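Local structure of beta-N-acetylhexosaminidase (Arthrobacter aurescens, 3RCN) at residues Asp245-Ser250 with Asp315-Thr320; Thr289-Tyr294 with His344-Gly349; His249-Ile254 with Asn280-Glu285; Leu284-Thr289 with Thr320-Ser325. The protein probably hydrolyses terminal non-reducing N-acetyl-D-hexosamine residues from N-acetyl-beta-D-hexosaminides, as a member of glycosyl hydrolase family 20. One frame throughout, in Å; residues are numbered along the deposited sequence.

Contact 1. Residues Asp245-Ser250 with Asp315-Thr320. With GOL (glycerol), chain O.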
loop_
_atom_site.group_PDB
_atom_site.type_symbol
_atom_site.label_atom_id
_atom_site.label_comp_id
_atom_site.label_asym_id
_atom_site.label_seq_id
_atom_site.Cartn_x
_atom_site.Cartn_y
_atom_site.Cartn_z
ATOM N N ASP A 245 10.405 22.529 -7.702
ATOM C CA ASP A 245 10.774 23.713 -6.949
ATOM C C ASP A 245 12.045 24.327 -7.531
ATOM O O ASP A 245 13.044 23.631 -7.707
ATOM C CB ASP A 245 10.981 23.354 -5.484
ATOM C CG ASP A 245 10.871 24.550 -4.563
ATOM O OD1 ASP A 245 11.079 25.700 -5.033
ATOM O OD2 ASP A 245 10.578 24.326 -3.363
ATOM N N VAL A 246 11.975 25.622 -7.855
ATOM C CA VAL A 246 13.099 26.392 -8.388
ATOM C C VAL A 246 13.032 27.829 -7.881
ATOM O O VAL A 246 11.962 28.306 -7.511
ATOM C CB VAL A 246 13.062 26.434 -9.918
ATOM C CG1 VAL A 246 13.327 25.024 -10.501
ATOM C CG2 VAL A 246 11.728 26.994 -10.388
ATOM N N PRO A 247 14.162 28.548 -7.886
ATOM C CA PRO A 247 15.583 28.256 -8.093
ATOM C C PRO A 247 16.269 27.560 -6.922
ATOM O O PRO A 247 17.385 27.061 -7.092
ATOM C CB PRO A 247 16.178 29.636 -8.335
ATOM C CG PRO A 247 15.363 30.511 -7.471
ATOM C CD PRO A 247 13.972 29.941 -7.443
ATOM N N GLY A 248 15.656 27.611 -5.740
ATOM C CA GLY A 248 16.187 26.940 -4.562
ATOM C C GLY A 248 15.713 25.494 -4.451
ATOM O O GLY A 248 15.021 25.002 -5.349
ATOM N N HIS A 249 16.093 24.815 -3.363
ATOM C CA HIS A 249 15.787 23.387 -3.167
ATOM C C HIS A 249 16.173 22.550 -4.376
ATOM O O HIS A 249 15.455 21.662 -4.766
ATOM C CB HIS A 249 14.299 23.191 -2.845
ATOM C CG HIS A 249 13.889 23.821 -1.555
ATOM N ND1 HIS A 249 13.525 25.148 -1.460
ATOM C CD2 HIS A 249 13.852 23.328 -0.295
ATOM C CE1 HIS A 249 13.252 25.437 -0.199
ATOM N NE2 HIS A 249 13.445 24.350 0.528
ATOM N N SER A 250 17.229 22.949 -5.054
ATOM C CA SER A 250 17.649 22.284 -6.274
ATOM C C SER A 250 18.829 21.317 -6.256
ATOM O O SER A 250 19.198 20.803 -7.312
ATOM C CB SER A 250 17.770 23.305 -7.392
ATOM O OG SER A 250 16.500 23.897 -7.591
ATOM N N ASP A 315 10.247 29.262 -2.934
ATOM C CA ASP A 315 10.518 29.491 -1.526
ATOM C C ASP A 315 12.009 29.378 -1.234
ATOM O O ASP A 315 12.750 28.688 -1.942
ATOM C CB ASP A 315 9.731 28.502 -0.646
ATOM C CG ASP A 315 10.140 27.047 -0.882
ATOM O OD1 ASP A 315 10.186 26.629 -2.059
ATOM O OD2 ASP A 315 10.420 26.322 0.103
ATOM N N GLU A 316 12.432 30.094 -0.195
ATOM C CA GLU A 316 13.718 29.881 0.470
ATOM C C GLU A 316 14.951 29.859 -0.439
ATOM O O GLU A 316 15.615 28.825 -0.571
ATOM C CB GLU A 316 13.654 28.609 1.332
ATOM C CG GLU A 316 12.345 28.497 2.121
ATOM C CD GLU A 316 12.357 27.419 3.201
ATOM O OE1 GLU A 316 13.258 26.550 3.192
ATOM O OE2 GLU A 316 11.453 27.446 4.066
ATOM N N VAL A 317 15.255 30.994 -1.062
ATOM C CA VAL A 317 16.522 31.112 -1.766
ATOM C C VAL A 317 17.432 32.178 -1.156
ATOM O O VAL A 317 17.203 33.376 -1.334
ATOM C CB VAL A 317 16.325 31.386 -3.268
ATOM C CG1 VAL A 317 17.553 30.939 -4.039
ATOM C CG2 VAL A 317 15.088 30.660 -3.785
ATOM N N PRO A 318 18.491 31.732 -0.462
ATOM C CA PRO A 318 19.561 32.574 0.095
ATOM C C PRO A 318 20.322 33.240 -1.037
ATOM O O PRO A 318 20.517 32.607 -2.069
ATOM C CB PRO A 318 20.478 31.560 0.797
ATOM C CG PRO A 318 19.613 30.369 1.052
ATOM C CD PRO A 318 18.662 30.313 -0.110
ATOM N N LEU A 319 20.749 34.484 -0.862
ATOM C CA LEU A 319 21.355 35.209 -1.974
ATOM C C LEU A 319 22.867 35.081 -1.971
ATOM O O LEU A 319 23.542 35.602 -2.858
ATOM C CB LEU A 319 20.990 36.679 -1.907
ATOM C CG LEU A 319 19.511 37.027 -1.836
ATOM C CD1 LEU A 319 19.395 38.516 -1.591
ATOM C CD2 LEU A 319 18.782 36.628 -3.103
ATOM N N THR A 320 23.389 34.382 -0.970
ATOM C CA THR A 320 24.823 34.300 -0.771
ATOM C C THR A 320 25.551 33.881 -2.035
ATOM O O THR A 320 26.481 34.554 -2.466
ATOM C CB THR A 320 25.155 33.301 0.335
ATOM O OG1 THR A 320 24.415 33.652 1.509
ATOM C CG2 THR A 320 26.658 33.307 0.635
HETATM C C1 GOL O . 10.845 23.040 3.336
HETATM O O1 GOL O . 10.108 23.915 2.506
HETATM C C2 GOL O . 12.036 23.767 3.960
HETATM O O2 GOL O . 13.240 23.108 3.631
HETATM C C3 GOL O . 11.899 23.805 5.477
HETATM O O3 GOL O . 13.041 24.413 6.039
HETATM O O HOH W 1 12.995 27.546 -4.293
HETATM O O HOH W 2 17.414 26.364 -1.313
#

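Contact 2. Residues Thr289-Tyr294 with His344-Gly349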
loop_
_atom_site.group_PDB
_atom_site.type_symbol
_atom_site.label_atom_id
_atom_site.label_comp_id
_atom_site.label_asym_id
_atom_site.label_seq_id
_atom_site.Cartn_x
_atom_site.Cartn_y
_atom_site.Cartn_z
ATOM N N THR A 289 21.121 28.497 -19.880
ATOM C CA THR A 289 21.191 27.041 -19.871
ATOM C C THR A 289 20.259 26.412 -18.832
ATOM O O THR A 289 19.510 25.506 -19.178
ATOM C CB THR A 289 22.642 26.506 -19.798
ATOM O OG1 THR A 289 23.325 27.075 -18.676
ATOM C CG2 THR A 289 23.385 26.878 -21.071
ATOM N N SER A 290 20.277 26.913 -17.593
ATOM C CA SER A 290 19.296 26.510 -16.576
ATOM C C SER A 290 17.892 26.664 -17.130
ATOM O O SER A 290 17.075 25.744 -17.048
ATOM C CB SER A 290 19.379 27.387 -15.329
ATOM O OG SER A 290 20.702 27.535 -14.894
ATOM N N LEU A 291 17.616 27.849 -17.677
ATOM C CA LEU A 291 16.309 28.141 -18.247
ATOM C C LEU A 291 15.896 27.116 -19.290
ATOM O O LEU A 291 14.764 26.631 -19.264
ATOM C CB LEU A 291 16.282 29.546 -18.859
ATOM C CG LEU A 291 15.632 30.586 -17.956
ATOM C CD1 LEU A 291 15.588 31.931 -18.637
ATOM C CD2 LEU A 291 14.227 30.110 -17.569
ATOM N N GLU A 292 16.804 26.790 -20.210
ATOM C CA GLU A 292 16.485 25.831 -21.255
ATOM C C GLU A 292 16.215 24.444 -20.646
ATOM O O GLU A 292 15.296 23.725 -21.059
ATOM C CB GLU A 292 17.610 25.758 -22.294
ATOM C CG GLU A 292 17.340 24.755 -23.418
ATOM C CD GLU A 292 18.609 24.075 -23.929
ATOM O OE1 GLU A 292 19.685 24.717 -23.888
ATOM O OE2 GLU A 292 18.526 22.899 -24.368
ATOM N N PHE A 293 17.026 24.083 -19.658
ATOM C CA PHE A 293 16.893 22.802 -18.997
ATOM C C PHE A 293 15.485 22.660 -18.437
ATOM O O PHE A 293 14.799 21.672 -18.691
ATOM C CB PHE A 293 17.923 22.696 -17.876
ATOM C CG PHE A 293 17.986 21.343 -17.244
ATOM C CD1 PHE A 293 17.157 21.021 -16.177
ATOM C CD2 PHE A 293 18.876 20.387 -17.710
ATOM C CE1 PHE A 293 17.213 19.768 -15.590
ATOM C CE2 PHE A 293 18.934 19.135 -17.124
ATOM C CZ PHE A 293 18.099 18.828 -16.064
ATOM N N TYR A 294 15.050 23.669 -17.694
ATOM C CA TYR A 294 13.783 23.581 -16.999
ATOM C C TYR A 294 12.563 23.803 -17.887
ATOM O O TYR A 294 11.459 23.447 -17.503
ATOM C CB TYR A 294 13.770 24.517 -15.804
ATOM C CG TYR A 294 14.465 23.923 -14.617
ATOM C CD1 TYR A 294 15.811 24.157 -14.394
ATOM C CD2 TYR A 294 13.781 23.101 -13.728
ATOM C CE1 TYR A 294 16.461 23.602 -13.313
ATOM C CE2 TYR A 294 14.421 22.534 -12.639
ATOM C CZ TYR A 294 15.761 22.790 -12.440
ATOM O OH TYR A 294 16.410 22.244 -11.363
ATOM N N HIS A 344 15.905 36.094 -9.063
ATOM C CA HIS A 344 14.905 35.175 -8.546
ATOM C C HIS A 344 13.560 35.426 -9.235
ATOM O O HIS A 344 12.956 34.519 -9.821
ATOM C CB HIS A 344 14.779 35.365 -7.036
ATOM C CG HIS A 344 13.816 34.424 -6.388
ATOM N ND1 HIS A 344 12.699 33.943 -7.032
ATOM C CD2 HIS A 344 13.808 33.870 -5.153
ATOM C CE1 HIS A 344 12.038 33.136 -6.222
ATOM N NE2 HIS A 344 12.690 33.078 -5.075
ATOM N N SER A 345 13.103 36.671 -9.164
ATOM C CA SER A 345 11.842 37.048 -9.769
ATOM C C SER A 345 11.899 36.798 -11.267
ATOM O O SER A 345 10.946 36.308 -11.870
ATOM C CB SER A 345 11.552 38.517 -9.493
ATOM O OG SER A 345 10.268 38.861 -9.980
ATOM N N TRP A 346 13.037 37.124 -11.862
ATOM C CA TRP A 346 13.206 36.988 -13.296
ATOM C C TRP A 346 13.132 35.524 -13.754
ATOM O O TRP A 346 12.472 35.210 -14.750
ATOM C CB TRP A 346 14.540 37.602 -13.725
ATOM C CG TRP A 346 14.813 37.406 -15.170
ATOM C CD1 TRP A 346 14.273 38.114 -16.200
ATOM C CD2 TRP A 346 15.686 36.433 -15.763
ATOM N NE1 TRP A 346 14.755 37.644 -17.401
ATOM C CE2 TRP A 346 15.620 36.614 -17.163
ATOM C CE3 TRP A 346 16.516 35.432 -15.249
ATOM C CZ2 TRP A 346 16.352 35.831 -18.055
ATOM C CZ3 TRP A 346 17.252 34.654 -16.142
ATOM C CH2 TRP A 346 17.158 34.856 -17.528
ATOM N N PHE A 347 13.826 34.644 -13.033
ATOM C CA PHE A 347 13.937 33.235 -13.418
ATOM C C PHE A 347 12.579 32.555 -13.395
ATOM O O PHE A 347 12.188 31.897 -14.348
ATOM C CB PHE A 347 14.892 32.495 -12.480
ATOM C CG PHE A 347 15.217 31.101 -12.925
ATOM C CD1 PHE A 347 15.997 30.880 -14.052
ATOM C CD2 PHE A 347 14.743 30.003 -12.223
ATOM C CE1 PHE A 347 16.303 29.588 -14.467
ATOM C CE2 PHE A 347 15.040 28.715 -12.634
ATOM C CZ PHE A 347 15.827 28.508 -13.757
ATOM N N VAL A 348 11.864 32.726 -12.293
ATOM C CA VAL A 348 10.552 32.135 -12.133
ATOM C C VAL A 348 9.579 32.691 -13.178
ATOM O O VAL A 348 8.754 31.953 -13.727
ATOM C CB VAL A 348 10.039 32.376 -10.697
ATOM C CG1 VAL A 348 8.589 31.984 -10.556
ATOM C CG2 VAL A 348 10.925 31.628 -9.687
ATOM N N GLY A 349 9.695 33.988 -13.463
ATOM C CA GLY A 349 8.831 34.644 -14.435
ATOM C C GLY A 349 9.017 34.088 -15.829
ATOM O O GLY A 349 8.040 33.855 -16.531
#

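Contact 3. Residues His249-Ile254 with Asn280-Glu285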
loop_
_atom_site.group_PDB
_atom_site.type_symbol
_atom_site.label_atom_id
_atom_site.label_comp_id
_atom_site.label_asym_id
_atom_site.label_seq_id
_atom_site.Cartn_x
_atom_site.Cartn_y
_atom_site.Cartn_z
ATOM N N HIS A 249 16.093 24.815 -3.363
ATOM C CA HIS A 249 15.787 23.387 -3.167
ATOM C C HIS A 249 16.173 22.550 -4.376
ATOM O O HIS A 249 15.455 21.662 -4.766
ATOM C CB HIS A 249 14.299 23.191 -2.845
ATOM C CG HIS A 249 13.889 23.821 -1.555
ATOM N ND1 HIS A 249 13.525 25.148 -1.460
ATOM C CD2 HIS A 249 13.852 23.328 -0.295
ATOM C CE1 HIS A 249 13.252 25.437 -0.199
ATOM N NE2 HIS A 249 13.445 24.350 0.528
ATOM N N SER A 250 17.229 22.949 -5.054
ATOM C CA SER A 250 17.649 22.284 -6.274
ATOM C C SER A 250 18.829 21.317 -6.256
ATOM O O SER A 250 19.198 20.803 -7.312
ATOM C CB SER A 250 17.770 23.305 -7.392
ATOM O OG SER A 250 16.500 23.897 -7.591
ATOM N N GLN A 251 19.446 21.075 -5.102
ATOM C CA GLN A 251 20.671 20.255 -5.109
ATOM C C GLN A 251 20.571 18.848 -5.751
ATOM O O GLN A 251 21.581 18.287 -6.163
ATOM C CB GLN A 251 21.287 20.147 -3.723
ATOM C CG GLN A 251 22.682 19.568 -3.756
ATOM C CD GLN A 251 23.439 19.841 -2.483
ATOM O OE1 GLN A 251 23.268 20.894 -1.861
ATOM N NE2 GLN A 251 24.284 18.892 -2.080
ATOM N N ALA A 252 19.377 18.271 -5.831
ATOM C CA ALA A 252 19.256 16.955 -6.446
ATOM C C ALA A 252 19.480 17.071 -7.940
ATOM O O ALA A 252 20.242 16.298 -8.515
ATOM C CB ALA A 252 17.902 16.300 -6.133
ATOM N N ALA A 253 18.832 18.054 -8.562
ATOM C CA ALA A 253 19.042 18.340 -9.980
ATOM C C ALA A 253 20.498 18.758 -10.289
ATOM O O ALA A 253 21.074 18.356 -11.304
ATOM C CB ALA A 253 18.057 19.406 -10.449
ATOM N N ILE A 254 21.095 19.555 -9.406
ATOM C CA ILE A 254 22.490 19.964 -9.555
ATOM C C ILE A 254 23.461 18.772 -9.477
ATOM O O ILE A 254 24.421 18.709 -10.239
ATOM C CB ILE A 254 22.869 21.070 -8.531
ATOM C CG1 ILE A 254 22.064 22.338 -8.809
ATOM C CG2 ILE A 254 24.363 21.385 -8.588
ATOM C CD1 ILE A 254 22.013 23.286 -7.642
ATOM N N ASN A 280 19.148 25.179 2.004
ATOM C CA ASN A 280 20.382 25.005 1.267
ATOM C C ASN A 280 20.897 26.320 0.667
ATOM O O ASN A 280 20.176 27.015 -0.053
ATOM C CB ASN A 280 20.158 23.991 0.149
ATOM C CG ASN A 280 21.420 23.268 -0.229
ATOM O OD1 ASN A 280 22.516 23.675 0.146
ATOM N ND2 ASN A 280 21.277 22.183 -0.969
ATOM N N GLU A 281 22.149 26.662 0.954
ATOM C CA GLU A 281 22.759 27.812 0.311
ATOM C C GLU A 281 23.126 27.476 -1.134
ATOM O O GLU A 281 23.377 28.361 -1.959
ATOM C CB GLU A 281 23.990 28.286 1.086
ATOM C CG GLU A 281 23.674 29.201 2.264
ATOM C CD GLU A 281 24.921 29.828 2.885
ATOM O OE1 GLU A 281 26.030 29.661 2.327
ATOM O OE2 GLU A 281 24.785 30.495 3.935
ATOM N N THR A 282 23.155 26.191 -1.450
ATOM C CA THR A 282 23.471 25.789 -2.809
ATOM C C THR A 282 22.217 25.785 -3.680
ATOM O O THR A 282 21.285 25.033 -3.441
ATOM C CB THR A 282 24.176 24.435 -2.810
ATOM O OG1 THR A 282 25.459 24.600 -2.200
ATOM C CG2 THR A 282 24.358 23.908 -4.227
ATOM N N VAL A 283 22.207 26.634 -4.700
ATOM C CA VAL A 283 21.014 26.823 -5.514
ATOM C C VAL A 283 21.353 26.891 -6.996
ATOM O O VAL A 283 22.520 26.834 -7.378
ATOM C CB VAL A 283 20.252 28.087 -5.079
ATOM C CG1 VAL A 283 19.839 27.955 -3.635
ATOM C CG2 VAL A 283 21.116 29.321 -5.242
ATOM N N LEU A 284 20.336 27.010 -7.837
ATOM C CA LEU A 284 20.582 27.104 -9.269
ATOM C C LEU A 284 21.413 28.334 -9.617
ATOM O O LEU A 284 21.314 29.387 -8.982
ATOM C CB LEU A 284 19.272 27.160 -10.045
ATOM C CG LEU A 284 18.395 25.908 -9.995
ATOM C CD1 LEU A 284 17.134 26.143 -10.797
ATOM C CD2 LEU A 284 19.135 24.683 -10.513
ATOM N N GLU A 285 22.231 28.189 -10.647
ATOM C CA GLU A 285 22.847 29.325 -11.264
ATOM C C GLU A 285 21.846 29.712 -12.336
ATOM O O GLU A 285 21.619 28.953 -13.270
ATOM C CB GLU A 285 24.174 28.922 -11.897
ATOM C CG GLU A 285 24.817 30.041 -12.707
ATOM C CD GLU A 285 26.179 29.665 -13.270
ATOM O OE1 GLU A 285 27.195 30.197 -12.762
ATOM O OE2 GLU A 285 26.229 28.851 -14.223
HETATM O O HOH W 2 17.414 26.364 -1.313
HETATM O O HOH W 3 18.913 24.176 -3.256
#

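Contact 4. Residues Leu284-Thr289 with Thr320-Ser325. With SO4 (sulfate ion), chain C.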
loop_
_atom_site.group_PDB
_atom_site.type_symbol
_atom_site.label_atom_id
_atom_site.label_comp_id
_atom_site.label_asym_id
_atom_site.label_seq_id
_atom_site.Cartn_x
_atom_site.Cartn_y
_atom_site.Cartn_z
ATOM N N LEU A 284 20.336 27.010 -7.837
ATOM C CA LEU A 284 20.582 27.104 -9.269
ATOM C C LEU A 284 21.413 28.334 -9.617
ATOM O O LEU A 284 21.314 29.387 -8.982
ATOM C CB LEU A 284 19.272 27.160 -10.045
ATOM C CG LEU A 284 18.395 25.908 -9.995
ATOM C CD1 LEU A 284 17.134 26.143 -10.797
ATOM C CD2 LEU A 284 19.135 24.683 -10.513
ATOM N N GLU A 285 22.231 28.189 -10.647
ATOM C CA GLU A 285 22.847 29.325 -11.264
ATOM C C GLU A 285 21.846 29.712 -12.336
ATOM O O GLU A 285 21.619 28.953 -13.270
ATOM C CB GLU A 285 24.174 28.922 -11.897
ATOM C CG GLU A 285 24.817 30.041 -12.707
ATOM C CD GLU A 285 26.179 29.665 -13.270
ATOM O OE1 GLU A 285 27.195 30.197 -12.762
ATOM O OE2 GLU A 285 26.229 28.851 -14.223
ATOM N N VAL A 286 21.232 30.885 -12.190
ATOM C CA VAL A 286 20.228 31.336 -13.145
ATOM C C VAL A 286 20.884 31.880 -14.413
ATOM O O VAL A 286 21.705 32.791 -14.365
ATOM C CB VAL A 286 19.282 32.385 -12.542
ATOM C CG1 VAL A 286 18.685 31.860 -11.253
ATOM C CG2 VAL A 286 20.014 33.668 -12.287
ATOM N N SER A 287 20.471 31.340 -15.550
ATOM C CA SER A 287 21.184 31.533 -16.801
ATOM C C SER A 287 20.382 30.880 -17.905
ATOM O O SER A 287 19.371 30.222 -17.647
ATOM C CB SER A 287 22.560 30.877 -16.742
ATOM O OG SER A 287 22.430 29.473 -16.674
ATOM N N GLU A 288 20.818 31.088 -19.140
ATOM C CA GLU A 288 20.050 30.624 -20.279
ATOM C C GLU A 288 20.010 29.114 -20.278
ATOM O O GLU A 288 18.991 28.516 -20.629
ATOM C CB GLU A 288 20.622 31.150 -21.603
ATOM C CG GLU A 288 20.439 32.644 -21.820
ATOM C CD GLU A 288 18.994 33.113 -21.656
ATOM O OE1 GLU A 288 18.056 32.369 -22.030
ATOM O OE2 GLU A 288 18.799 34.241 -21.148
ATOM N N THR A 289 21.121 28.497 -19.880
ATOM C CA THR A 289 21.191 27.041 -19.871
ATOM C C THR A 289 20.259 26.412 -18.832
ATOM O O THR A 289 19.510 25.506 -19.178
ATOM C CB THR A 289 22.642 26.506 -19.798
ATOM O OG1 THR A 289 23.325 27.075 -18.676
ATOM C CG2 THR A 289 23.385 26.878 -21.071
ATOM N N THR A 320 23.389 34.382 -0.970
ATOM C CA THR A 320 24.823 34.300 -0.771
ATOM C C THR A 320 25.551 33.881 -2.035
ATOM O O THR A 320 26.481 34.554 -2.466
ATOM C CB THR A 320 25.155 33.301 0.335
ATOM O OG1 THR A 320 24.415 33.652 1.509
ATOM C CG2 THR A 320 26.658 33.307 0.635
ATOM N N GLN A 321 25.127 32.764 -2.621
ATOM C CA GLN A 321 25.751 32.265 -3.837
ATOM C C GLN A 321 25.711 33.322 -4.948
ATOM O O GLN A 321 26.713 33.580 -5.613
ATOM C CB GLN A 321 25.058 30.987 -4.294
ATOM C CG GLN A 321 25.566 30.407 -5.619
ATOM C CD GLN A 321 24.803 29.142 -6.033
ATOM O OE1 GLN A 321 24.628 28.207 -5.236
ATOM N NE2 GLN A 321 24.333 29.117 -7.280
ATOM N N TRP A 322 24.552 33.936 -5.134
ATOM C CA TRP A 322 24.360 34.866 -6.236
ATOM C C TRP A 322 25.172 36.143 -6.052
ATOM O O TRP A 322 25.705 36.684 -7.010
ATOM C CB TRP A 322 22.886 35.207 -6.394
ATOM C CG TRP A 322 22.066 34.122 -6.995
ATOM C CD1 TRP A 322 22.515 32.977 -7.588
ATOM C CD2 TRP A 322 20.635 34.082 -7.066
ATOM N NE1 TRP A 322 21.445 32.227 -8.027
ATOM C CE2 TRP A 322 20.282 32.889 -7.721
ATOM C CE3 TRP A 322 19.617 34.955 -6.656
ATOM C CZ2 TRP A 322 18.958 32.543 -7.967
ATOM C CZ3 TRP A 322 18.305 34.610 -6.899
ATOM C CH2 TRP A 322 17.986 33.414 -7.546
ATOM N N GLN A 323 25.264 36.611 -4.816
ATOM C CA GLN A 323 26.028 37.807 -4.513
ATOM C C GLN A 323 27.518 37.605 -4.776
ATOM O O GLN A 323 28.233 38.554 -5.116
ATOM C CB GLN A 323 25.804 38.226 -3.064
ATOM C CG GLN A 323 24.421 38.763 -2.799
ATOM C CD GLN A 323 24.151 38.906 -1.321
ATOM O OE1 GLN A 323 24.992 38.553 -0.493
ATOM N NE2 GLN A 323 22.977 39.423 -0.977
ATOM N N ALA A 324 27.987 36.374 -4.613
ATOM C CA ALA A 324 29.399 36.081 -4.799
ATOM C C ALA A 324 29.700 35.593 -6.215
ATOM O O ALA A 324 30.834 35.245 -6.535
ATOM C CB ALA A 324 29.866 35.046 -3.760
ATOM N N SER A 325 28.678 35.552 -7.061
ATOM C CA SER A 325 28.806 34.934 -8.378
ATOM C C SER A 325 29.126 35.934 -9.494
ATOM O O SER A 325 28.292 36.773 -9.835
ATOM C CB SER A 325 27.507 34.207 -8.708
ATOM O OG SER A 325 27.572 33.599 -9.979
HETATM S S SO4 C . 23.924 33.504 -19.537
HETATM O O1 SO4 C . 24.580 32.303 -20.065
HETATM O O2 SO4 C . 22.534 33.204 -19.206
HETATM O O3 SO4 C . 24.612 33.967 -18.333
HETATM O O4 SO4 C . 23.957 34.549 -20.556
#

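Contact 1. Residues Asp245-Ser250 with Asp315-Thr320
Gly248 and Val317 bring the two loop backbones closest, with their CA atoms 5.0 Å apart and no regular strand pairing between them. The loops follow strands 239-243 and 309-313 of the family 20 alpha/beta barrel, and they probably line the active site, since Glu316 is the predicted proton donor. Asp245 and Asp315 meet carboxylate to carboxylate: the planes lie 27° apart, and Asp245 OD2 is 2.7 Å from Asp315 OD1. With CG set between the backbone N and the carbonyl carbon (chi1 63°), Asp315 turns its other oxygen to His249. There the imidazole and carboxylate planes are almost parallel, 12° apart, and His249 CE1 lies 3.0 Å from Asp315 OD2. The same ring passes beside the CB and CG of Glu316, whose extended chain brings OE1 near the ring edge, 3.5 Å from His249 NE2. An alanine at this position would take away the ring that packs beside Asp315 OD2 and Glu316 CB, and is likely to leave the Glu316 chain less restrained. Away from the acids, Pro247, which follows a cis peptide bond, rests its CG against Val317 CG2 at 3.7 Å. Water joins the loops again: one molecule donates to Asp245 OD1 and to Asp315 O, with a weak bond from Gly248 N, while another accepts from His249 N and has Glu316 O among its possible acceptors. A glycerol, probably from the crystallisation liquor, sits beside His249, Asp315 and Glu316, its O2 making a weak hydrogen bond of 3.3 Å with His249 NE2.

Contact 2. Residues Thr289-Tyr294 with His344-Gly349
Leu291 reaches between two aromatic side chains of the facing helix, Trp346 and Phe347, and this is the close-packed part of the contact. Its branches divide the work. CD1 meets the six-membered ring of the indole, 3.5 Å from Trp346 CH2, whereas CG and CD2 lie by the CD1-CE1 side of the phenyl ring, with Leu291 CG 3.7 Å from Phe347 CE1. Leu291 and Phe347 run alongside one another, pointing opposite ways. The phenyl group is carried out toward the partner helix because its CG stands opposite the backbone N (chi1 -171°), and beyond Leu291 it reaches Ser290 CB, 3.9 Å from Phe347 CE1. The hydroxyl of Ser290 takes no part, being hydrogen-bonded to Glu285 O. Packing slackens toward Tyr294, where CD1 comes only within 4.4 Å of Phe347 CZ; solvent lies on the outer surfaces, which carry Thr289, Glu292 and Ser345. No hydrogen bond crosses between the segments, which meet through apolar packing. The axes run in the same general sense, 33° apart, and approach to 11.1 Å, a separation that the large rings fill. Helix 288-304 precedes strand 309-313 and helix 342-357 precedes strand 361-364; these strands are parallel neighbours in the barrel sheet, so the helices are adjacent members of its outer layer. Helix 326-335 packs on Trp346, and Leu351, farther along helix 342-357, touches both Leu291 and Tyr294.

Contact 3. Residues His249-Ile254 with Asn280-Glu285
Gln251 crosses Asn280 at about a right angle, curling its chain round ND2. Its CB sits 3.4 Å from Asn280 ND2, CG is a little more distant at 4.1 Å, and CD returns to 3.5 Å, the chain being extended with CG opposite the backbone N (chi1 -168°). At the tip OE1 accepts a nearly straight hydrogen bond from Asn280 ND2 (N-H...O 172°); the donor is tilted from the carbonyl plane of Gln251, whereas OE1 lies in the amide plane of Asn280. OE1 also lies near Thr282 CB. The remaining tip atom, NE2, turns to the backbone oxygen of Glu272. Asn280 is fixed at both ends of its own amide: ND2 also donates to Asp179 OD2, and OD1 accepts from Thr282 N at 3.0 Å, closing an Asx turn. Within the alpha/beta barrel this joins the first turn of helix 251-256 to the long loop that runs on to helix 288-304. A leucine in place of Asn280 would probably undo the turn, leave Gln251 OE1 without this donor and cost Asp179 OD2 one of its partners. Farther along the helix, Ile254 CD1 rests 3.6 Å from Val283 O, and its CG1 is 4.1 Å from Leu284 CD2. Leu284 CD2 also packs on Ser250 CB, at 3.7 Å. A water accepts from Ser250 N and donates to Thr282 O, joining the two backbones.

Contact 4. Residues Leu284-Thr289 with Thr320-Ser325
A side-chain-to-backbone hydrogen bond, backed by a small apolar patch, ties the loop before helix 288-304 to the short helix 320-323 on the rim of the barrel domain. Trp322 supplies both. Its indole NE1 donates to Leu284 O at 3.0 Å; the oxygen lies close to the ring plane, at the edge, and the donor approaches nearly head-on to the carbonyl (C=O...N 166°). One bond thus satisfies the buried indole N-H and helps to fix the rotation of the ring. The chi1 of -74°, with CG opposite the carbonyl carbon, swings the indole across to the loop, where its benzo part meets Val286: CG1 of the valine comes 3.4 Å from Trp322 CZ2, the two side chains crossing at about a right angle. Gln321, extended alongside, approaches the same carbonyl with NE2 3.5 Å from Leu284 O, but its clear hydrogen bond goes to Val283 O. On the helix 320-323 side, Ser325 occupies the N-cap position of the following helix, and its OG accepts from Ala328 N. At the far end of the loop, Glu288 N donates to sulfate O2 at 2.7 Å, and the ion, probably from the crystallisation liquor, is also held by Gln327 and Lys331. With Ser287 at the N-cap position, this is the familiar anion site at the N-terminal end of a helix, where a backbone N-H, and probably the helix dipole, meet negative charge.

Overall arrangement
All four contacts lie in the catalytic alpha/beta barrel domain, within one compact region whose contact centres are 7 to 13 Å apart. Contacts 1 and 3 are nearest, at about 7 Å between centres, and share His249 and Ser250. Along the chain, contact 1 opens first, at 245, and closes only at 315-320; contact 3 starts on the same stretch and closes first. Contacts 4 and 2 both use the start of helix 288-304. Leu284, shared by contacts 3 and 4, also packs on Tyr294 and Phe347 of contact 2, while its N is probably hydrogen-bonded to Pro247 O. The predicted acid loop is thus connected, through residues such as Leu284, to the helices 288-304 and 342-357 on the outside of the barrel.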